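Local coordinates for protein glycoside hydrolase YxiA (Bacillus licheniformis, PDB 3LV4) that probably hydrolyses arabinan as a calcium-binding member of glycoside hydrolase family 43, with similarity to endo-1,5-alpha-L-arabinosidases, at residues Phe68-Ser73 / Ser100-Leu105; Asn94-Asp99 / His143-Asp148. All coordinates share one frame; numbering follows the deposited sequence.

Contact 1 (Phe68-Ser73 / Ser100-Leu105); sequences FEWAES and SPRSAL. With ACT (acetate ion), chain G.
Arg102 NE donates to the backbone O of Trp70 at 2.9 Å and 156°, joining the last turn of helix 65-71 to the residue just before strand 103-110 in a four-stranded blade of the family 43 beta-propeller. The other guanidinium nitrogens grip an acetate ion, probably from the crystallisation liquor, in a bidentate pair of hydrogen bonds: NH1 bonds its OXT and NH2 its O. Arg102 NH2 also donates to water 1 at 3.0 Å, and Glu72 OE2 is 2.7 Å from that water; the OE1 of Glu72 is salt-bridged to Arg97. A bend in the Arg102 chain (chi2 77°) helps lay its guanidinium flat over one face of the Trp70 indole. The planes are only 5° apart, and Arg102 CZ stands 3.7 Å from the centroid of the six-membered ring of Trp70, a cation-pi stack. Trp70 NE1 is bonded to Ser126 O on the neighbouring strand 118-126. A leucine in place of Trp70 would probably leave the Arg102 guanidinium without its aromatic bed and Ser126 O without that donor. Away from the polar groups, Ala71 CA lies 3.6 Å from Arg102 O in a CA-H...O contact, and Trp70 CD1 packs 3.9 Å from Ala104 CB.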
ATOM      1  N   PHE A  68      25.818   0.230   0.974  1.00 11.33           N
ATOM      2  CA  PHE A  68      26.039  -1.194   1.190  1.00 10.75           C
ATOM      3  C   PHE A  68      26.984  -1.436   2.366  1.00 11.07           C
ATOM      4  O   PHE A  68      26.790  -2.375   3.139  1.00 13.22           O
ATOM      5  CB  PHE A  68      26.533  -1.893  -0.077  1.00 11.81           C
ATOM      6  CG  PHE A  68      25.556  -1.842  -1.210  1.00 11.66           C
ATOM      7  CD1 PHE A  68      24.296  -2.423  -1.086  1.00 11.52           C
ATOM      8  CD2 PHE A  68      25.893  -1.219  -2.404  1.00 12.56           C
ATOM      9  CE1 PHE A  68      23.385  -2.366  -2.130  1.00 12.00           C
ATOM     10  CE2 PHE A  68      24.992  -1.165  -3.457  1.00 12.47           C
ATOM     11  CZ  PHE A  68      23.734  -1.733  -3.321  1.00 12.83           C
ATOM     12  N   GLU A  69      27.992  -0.584   2.518  1.00 12.91           N
ATOM     13  CA  GLU A  69      28.951  -0.745   3.610  1.00 14.06           C
ATOM     14  C   GLU A  69      28.324  -0.494   4.973  1.00 12.60           C
ATOM     15  O   GLU A  69      28.617  -1.213   5.933  1.00 13.47           O
ATOM     16  CB  GLU A  69      30.154   0.181   3.434  1.00 16.30           C
ATOM     17  CG  GLU A  69      31.032  -0.157   2.237  1.00 28.87           C
ATOM     18  CD  GLU A  69      32.132   0.876   2.021  1.00 38.20           C
ATOM     19  OE1 GLU A  69      32.259   1.796   2.863  1.00 42.16           O
ATOM     20  OE2 GLU A  69      32.861   0.766   1.010  1.00 41.83           O
ATOM     21  N   TRP A  70      27.483   0.535   5.065  1.00 10.28           N
ATOM     22  CA  TRP A  70      26.815   0.851   6.321  1.00  9.57           C
ATOM     23  C   TRP A  70      25.808  -0.224   6.691  1.00  9.57           C
ATOM     24  O   TRP A  70      25.763  -0.690   7.838  1.00 10.39           O
ATOM     25  CB  TRP A  70      26.096   2.206   6.261  1.00 11.22           C
ATOM     26  CG  TRP A  70      25.346   2.475   7.535  1.00 10.75           C
ATOM     27  CD1 TRP A  70      24.019   2.227   7.782  1.00  8.56           C
ATOM     28  CD2 TRP A  70      25.888   3.000   8.755  1.00  9.85           C
ATOM     29  NE1 TRP A  70      23.707   2.585   9.071  1.00  9.74           N
ATOM     30  CE2 TRP A  70      24.832   3.059   9.691  1.00  9.40           C
ATOM     31  CE3 TRP A  70      27.159   3.440   9.144  1.00 13.68           C
ATOM     32  CZ2 TRP A  70      25.010   3.540  10.992  1.00 11.91           C
ATOM     33  CZ3 TRP A  70      27.333   3.921  10.444  1.00 13.93           C
ATOM     34  CH2 TRP A  70      26.264   3.965  11.347  1.00 13.21           C
ATOM     35  N   ALA A  71      24.992  -0.610   5.715  1.00  9.74           N
ATOM     36  CA  ALA A  71      23.916  -1.572   5.957  1.00  9.72           C
ATOM     37  C   ALA A  71      24.426  -3.011   6.042  1.00 10.16           C
ATOM     38  O   ALA A  71      23.724  -3.892   6.528  1.00 10.86           O
ATOM     39  CB  ALA A  71      22.842  -1.454   4.878  1.00  8.97           C
ATOM     40  N   GLU A  72      25.646  -3.246   5.560  1.00 12.72           N
ATOM     41  CA  GLU A  72      26.224  -4.589   5.567  1.00 13.80           C
ATOM     42  C   GLU A  72      25.296  -5.553   4.825  1.00 12.78           C
ATOM     43  O   GLU A  72      24.997  -6.663   5.276  1.00 13.91           O
ATOM     44  CB  GLU A  72      26.535  -5.036   7.003  1.00 14.02           C
ATOM     45  CG  GLU A  72      27.478  -4.060   7.678  1.00 12.88           C
ATOM     46  CD  GLU A  72      27.722  -4.339   9.145  1.00 16.02           C
ATOM     47  OE1 GLU A  72      27.185  -5.328   9.701  1.00 15.30           O
ATOM     48  OE2 GLU A  72      28.471  -3.547   9.746  1.00 18.48           O
ATOM     49  N   SER A  73      24.852  -5.098   3.661  1.00 12.38           N
ATOM     50  CA  SER A  73      23.936  -5.852   2.820  1.00 12.82           C
ATOM     51  C   SER A  73      24.406  -5.758   1.376  1.00 14.25           C
ATOM     52  O   SER A  73      25.141  -4.840   1.016  1.00 15.61           O
ATOM     53  CB  SER A  73      22.526  -5.263   2.936  1.00 11.84           C
ATOM     54  OG  SER A  73      21.655  -5.855   1.991  1.00 12.81           O
ATOM     55  N   SER A 100      18.246  -6.261  11.934  1.00 16.41           N
ATOM     56  CA  SER A 100      18.219  -5.114  12.830  1.00 15.51           C
ATOM     57  C   SER A 100      18.104  -3.886  11.947  1.00 12.72           C
ATOM     58  O   SER A 100      18.340  -3.977  10.744  1.00 13.83           O
ATOM     59  CB  SER A 100      19.521  -5.056  13.611  1.00 20.00           C
ATOM     60  OG  SER A 100      20.610  -5.062  12.710  1.00 21.38           O
ATOM     61  N   PRO A 101      17.747  -2.731  12.534  1.00 10.30           N
ATOM     62  CA  PRO A 101      17.533  -1.524  11.728  1.00  9.61           C
ATOM     63  C   PRO A 101      18.835  -0.799  11.383  1.00 10.61           C
ATOM     64  O   PRO A 101      18.914   0.421  11.510  1.00 12.45           O
ATOM     65  CB  PRO A 101      16.670  -0.651  12.637  1.00 10.77           C
ATOM     66  CG  PRO A 101      17.063  -1.043  14.018  1.00 10.76           C
ATOM     67  CD  PRO A 101      17.434  -2.516  13.958  1.00 12.09           C
ATOM     68  N   ARG A 102      19.843  -1.561  10.962  1.00 10.18           N
ATOM     69  CA  ARG A 102      21.106  -1.003  10.521  1.00 10.19           C
ATOM     70  C   ARG A 102      20.936  -0.608   9.069  1.00 10.94           C
ATOM     71  O   ARG A 102      21.090  -1.442   8.179  1.00 10.48           O
ATOM     72  CB  ARG A 102      22.199  -2.064  10.661  1.00 12.14           C
ATOM     73  CG  ARG A 102      23.573  -1.649  10.169  1.00 14.15           C
ATOM     74  CD  ARG A 102      24.245  -0.742  11.164  1.00 14.60           C
ATOM     75  NE  ARG A 102      25.610  -0.407  10.770  1.00 15.69           N
ATOM     76  CZ  ARG A 102      26.481   0.181  11.582  1.00 14.20           C
ATOM     77  NH1 ARG A 102      26.126   0.480  12.827  1.00 12.88           N
ATOM     78  NH2 ARG A 102      27.703   0.460  11.154  1.00 14.11           N
ATOM     79  N   SER A 103      20.608   0.661   8.829  1.00  9.72           N
ATOM     80  CA  SER A 103      20.201   1.088   7.494  1.00  8.16           C
ATOM     81  C   SER A 103      20.708   2.469   7.138  1.00  9.07           C
ATOM     82  O   SER A 103      21.009   3.290   8.013  1.00  9.76           O
ATOM     83  CB  SER A 103      18.671   1.074   7.370  1.00  8.36           C
ATOM     84  OG  SER A 103      18.132  -0.157   7.811  1.00  9.31           O
ATOM     85  N   ALA A 104      20.803   2.711   5.839  1.00  9.20           N
ATOM     86  CA  ALA A 104      21.094   4.037   5.317  1.00  9.83           C
ATOM     87  C   ALA A 104      20.069   4.385   4.248  1.00  9.79           C
ATOM     88  O   ALA A 104      19.647   3.518   3.476  1.00  9.43           O
ATOM     89  CB  ALA A 104      22.520   4.101   4.746  1.00  9.22           C
ATOM     90  N   LEU A 105      19.667   5.654   4.223  1.00  8.14           N
ATOM     91  CA  LEU A 105      18.713   6.152   3.246  1.00  7.23           C
ATOM     92  C   LEU A 105      19.374   7.304   2.494  1.00 10.52           C
ATOM     93  O   LEU A 105      19.880   8.251   3.107  1.00  9.03           O
ATOM     94  CB  LEU A 105      17.441   6.637   3.965  1.00  8.08           C
ATOM     95  CG  LEU A 105      16.339   7.328   3.151  1.00 12.84           C
ATOM     96  CD1 LEU A 105      15.600   6.338   2.284  1.00 13.95           C
ATOM     97  CD2 LEU A 105      15.365   8.020   4.103  1.00 16.44           C
TER
HETATM   98  C   ACT G 602      28.489   2.680  14.192  1.00 24.32           C
HETATM   99  O   ACT G 602      29.006   2.090  13.213  1.00 26.00           O
HETATM  100  OXT ACT G 602      27.625   2.036  14.819  1.00 17.82           O
HETATM  101  CH3 ACT G 602      28.871   4.083  14.570  1.00 24.34           C
HETATM  102  O   HOH W   1      28.838  -1.053   8.812  1.00 16.16           O

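Contact 2 (Asn94-Asp99 / His143-Asp148); sequences NACRGD and HPNVVD
Asn145, whose OD1 lies 3.6 Å from the SG of Cys96, has its ND2 hydrogen-bonded to OG of Ser126 and probably, at a suspiciously short distance, to OG of Ser103. These contacts tie the loop that leaves one propeller blade for the next to strands 103-110 and 118-126. With CG anti to the backbone N (chi1 -173°), Asn145 extends its amide toward the end of strand 89-96. Beyond it the chain turns sharply: Val147 N reaches back to Asn145 O at 2.8 Å, closing an inverse gamma turn centred on Val146. The turn leaves Val146 O buried with no polar partner in the model, facing CB of Asn94 at 3.7 Å. Asn94 crosses Val147 at about a right angle, its CG 3.7 Å from the CA of Val147; which end of this amide is nitrogen is doubtful, so the meeting is best read as packing. The same SG of Cys96 takes a weak 3.5 Å bond from Gly98 N as the chain turns after the strand. Asp148, at the end of the loop, is predicted to tune the pKa of the proton donor Glu201 and to help orient it and the substrate; its side chain comes within about 4 Å (nearest atoms) of that of Glu201, and OD2 takes a weak bond from Gly202 N. Val147 completes the packing with CG1, set 4.1 Å from Cys96 CB.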
ATOM      1  N   ASN A  94      17.552   2.853  -0.258  1.00  8.92           N
ATOM      2  CA  ASN A  94      17.918   2.457   1.093  1.00  8.96           C
ATOM      3  C   ASN A  94      18.337   0.996   1.153  1.00 10.86           C
ATOM      4  O   ASN A  94      17.929   0.178   0.320  1.00 10.24           O
ATOM      5  CB  ASN A  94      16.755   2.733   2.058  1.00  8.96           C
ATOM      6  CG  ASN A  94      15.449   2.104   1.596  1.00 10.09           C
ATOM      7  OD1 ASN A  94      14.667   2.712   0.855  1.00 15.57           O
ATOM      8  ND2 ASN A  94      15.208   0.888   2.027  1.00 12.75           N
ATOM      9  N   ALA A  95      19.179   0.674   2.126  1.00 11.19           N
ATOM     10  CA  ALA A  95      19.566  -0.705   2.372  1.00  9.65           C
ATOM     11  C   ALA A  95      19.495  -0.955   3.870  1.00 10.66           C
ATOM     12  O   ALA A  95      19.644  -0.026   4.667  1.00 10.56           O
ATOM     13  CB  ALA A  95      20.964  -0.981   1.850  1.00  7.82           C
ATOM     14  N   CYS A  96      19.258  -2.205   4.242  1.00  9.87           N
ATOM     15  CA  CYS A  96      19.138  -2.587   5.643  1.00  7.83           C
ATOM     16  C   CYS A  96      19.784  -3.952   5.865  1.00  9.83           C
ATOM     17  O   CYS A  96      19.625  -4.857   5.051  1.00 10.32           O
ATOM     18  CB  CYS A  96      17.660  -2.632   6.047  1.00  7.43           C
ATOM     19  SG  CYS A  96      17.369  -3.235   7.729  1.00 11.10           S
ATOM     20  N   ARG A  97      20.522  -4.096   6.964  1.00 10.42           N
ATOM     21  CA  ARG A  97      21.192  -5.361   7.258  1.00 11.88           C
ATOM     22  C   ARG A  97      20.225  -6.538   7.303  1.00 14.10           C
ATOM     23  O   ARG A  97      20.587  -7.658   6.942  1.00 16.16           O
ATOM     24  CB  ARG A  97      21.985  -5.282   8.565  1.00 11.71           C
ATOM     25  CG  ARG A  97      22.951  -6.448   8.737  1.00 13.37           C
ATOM     26  CD  ARG A  97      23.983  -6.164   9.815  1.00 16.78           C
ATOM     27  NE  ARG A  97      23.355  -5.834  11.089  1.00 22.68           N
ATOM     28  CZ  ARG A  97      23.958  -5.175  12.073  1.00 25.54           C
ATOM     29  NH1 ARG A  97      25.216  -4.768  11.929  1.00 28.22           N
ATOM     30  NH2 ARG A  97      23.305  -4.917  13.199  1.00 23.60           N
ATOM     31  N   GLY A  98      19.004  -6.284   7.760  1.00 13.83           N
ATOM     32  CA  GLY A  98      17.953  -7.286   7.728  1.00 13.82           C
ATOM     33  C   GLY A  98      17.604  -7.887   9.075  1.00 15.84           C
ATOM     34  O   GLY A  98      16.455  -8.265   9.306  1.00 21.14           O
ATOM     35  N   ASP A  99      18.588  -7.983   9.966  1.00 16.09           N
ATOM     36  CA  ASP A  99      18.371  -8.582  11.280  1.00 18.04           C
ATOM     37  C   ASP A  99      18.197  -7.519  12.358  1.00 17.78           C
ATOM     38  O   ASP A  99      18.019  -7.832  13.538  1.00 16.84           O
ATOM     39  CB  ASP A  99      19.531  -9.508  11.646  1.00 21.93           C
ATOM     40  CG  ASP A  99      20.835  -8.757  11.852  1.00 24.62           C
ATOM     41  OD1 ASP A  99      20.978  -7.647  11.309  1.00 23.92           O
ATOM     42  OD2 ASP A  99      21.716  -9.279  12.561  1.00 27.25           O
ATOM     43  N   HIS A 143      13.227   5.469  17.543  1.00 10.80           N
ATOM     44  CA  HIS A 143      13.740   5.960  16.272  1.00  9.06           C
ATOM     45  C   HIS A 143      13.384   5.011  15.144  1.00  7.74           C
ATOM     46  O   HIS A 143      13.289   3.807  15.345  1.00  8.60           O
ATOM     47  CB  HIS A 143      15.265   6.145  16.325  1.00 10.68           C
ATOM     48  CG  HIS A 143      15.711   7.179  17.311  1.00 10.22           C
ATOM     49  ND1 HIS A 143      16.732   6.962  18.213  1.00  9.97           N
ATOM     50  CD2 HIS A 143      15.259   8.432  17.551  1.00  9.89           C
ATOM     51  CE1 HIS A 143      16.894   8.037  18.959  1.00 10.33           C
ATOM     52  NE2 HIS A 143      16.011   8.947  18.574  1.00 10.59           N
ATOM     53  N   PRO A 144      13.194   5.557  13.939  1.00  9.34           N
ATOM     54  CA  PRO A 144      12.789   4.729  12.800  1.00  7.93           C
ATOM     55  C   PRO A 144      13.933   3.868  12.286  1.00  8.70           C
ATOM     56  O   PRO A 144      15.093   4.107  12.626  1.00  8.31           O
ATOM     57  CB  PRO A 144      12.415   5.774  11.737  1.00  7.06           C
ATOM     58  CG  PRO A 144      13.312   6.936  12.054  1.00  7.96           C
ATOM     59  CD  PRO A 144      13.350   6.976  13.569  1.00  9.76           C
ATOM     60  N   ASN A 145      13.581   2.846  11.508  1.00  8.54           N
ATOM     61  CA  ASN A 145      14.494   2.192  10.583  1.00  8.85           C
ATOM     62  C   ASN A 145      14.365   3.018   9.308  1.00  8.72           C
ATOM     63  O   ASN A 145      13.256   3.202   8.818  1.00  9.37           O
ATOM     64  CB  ASN A 145      14.029   0.751  10.328  1.00  7.68           C
ATOM     65  CG  ASN A 145      15.023  -0.056   9.504  1.00  9.93           C
ATOM     66  OD1 ASN A 145      14.726  -1.176   9.053  1.00 12.89           O
ATOM     67  ND2 ASN A 145      16.208   0.496   9.309  1.00  7.35           N
ATOM     68  N   VAL A 146      15.475   3.541   8.789  1.00  7.37           N
ATOM     69  CA  VAL A 146      15.408   4.521   7.699  1.00  7.13           C
ATOM     70  C   VAL A 146      15.235   3.882   6.318  1.00  7.83           C
ATOM     71  O   VAL A 146      16.115   3.962   5.450  1.00  9.06           O
ATOM     72  CB  VAL A 146      16.600   5.519   7.736  1.00  7.69           C
ATOM     73  CG1 VAL A 146      16.591   6.275   9.057  1.00 10.30           C
ATOM     74  CG2 VAL A 146      17.947   4.798   7.544  1.00  8.95           C
ATOM     75  N   VAL A 147      14.069   3.271   6.124  1.00  7.72           N
ATOM     76  CA  VAL A 147      13.759   2.570   4.890  1.00  8.19           C
ATOM     77  C   VAL A 147      12.337   2.933   4.441  1.00  8.10           C
ATOM     78  O   VAL A 147      11.643   3.705   5.110  1.00  7.72           O
ATOM     79  CB  VAL A 147      13.873   1.034   5.083  1.00  8.47           C
ATOM     80  CG1 VAL A 147      15.292   0.655   5.494  1.00  6.91           C
ATOM     81  CG2 VAL A 147      12.854   0.532   6.133  1.00  8.85           C
ATOM     82  N   ASP A 148      11.916   2.395   3.300  1.00  8.24           N
ATOM     83  CA  ASP A 148      10.532   2.533   2.837  1.00 10.61           C
ATOM     84  C   ASP A 148      10.025   3.973   2.685  1.00  9.66           C
ATOM     85  O   ASP A 148       8.949   4.296   3.177  1.00 10.63           O
ATOM     86  CB  ASP A 148       9.573   1.776   3.771  1.00 10.59           C
ATOM     87  CG  ASP A 148       9.758   0.275   3.722  1.00 12.59           C
ATOM     88  OD1 ASP A 148      10.701  -0.203   3.046  1.00 12.52           O
ATOM     89  OD2 ASP A 148       8.948  -0.429   4.373  1.00 12.23           O
TER

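Overall arrangement
The two contacts sit side by side, their centres about 7 Å apart, on the blade formed by strands 80-83, 89-96, 103-110 and 118-126. Along the chain their segments alternate: 68-73, 94-99, 100-105, 143-148. Of the neighbouring strands, 103-110 gives a segment to contact 1 and 89-96 one to contact 2, and the turn between them is tied by a probable hydrogen bond from Arg97 N to Arg102 O at 3.0 Å. Contact 1 lies farther out, about 24 Å from the centre of the chain, where a helix packs on the blade; contact 2, about 18 Å from that centre, holds Asp148, beside the predicted proton donor Glu201. The same strand pair thus connects the outer helix to the loop carrying Asp148.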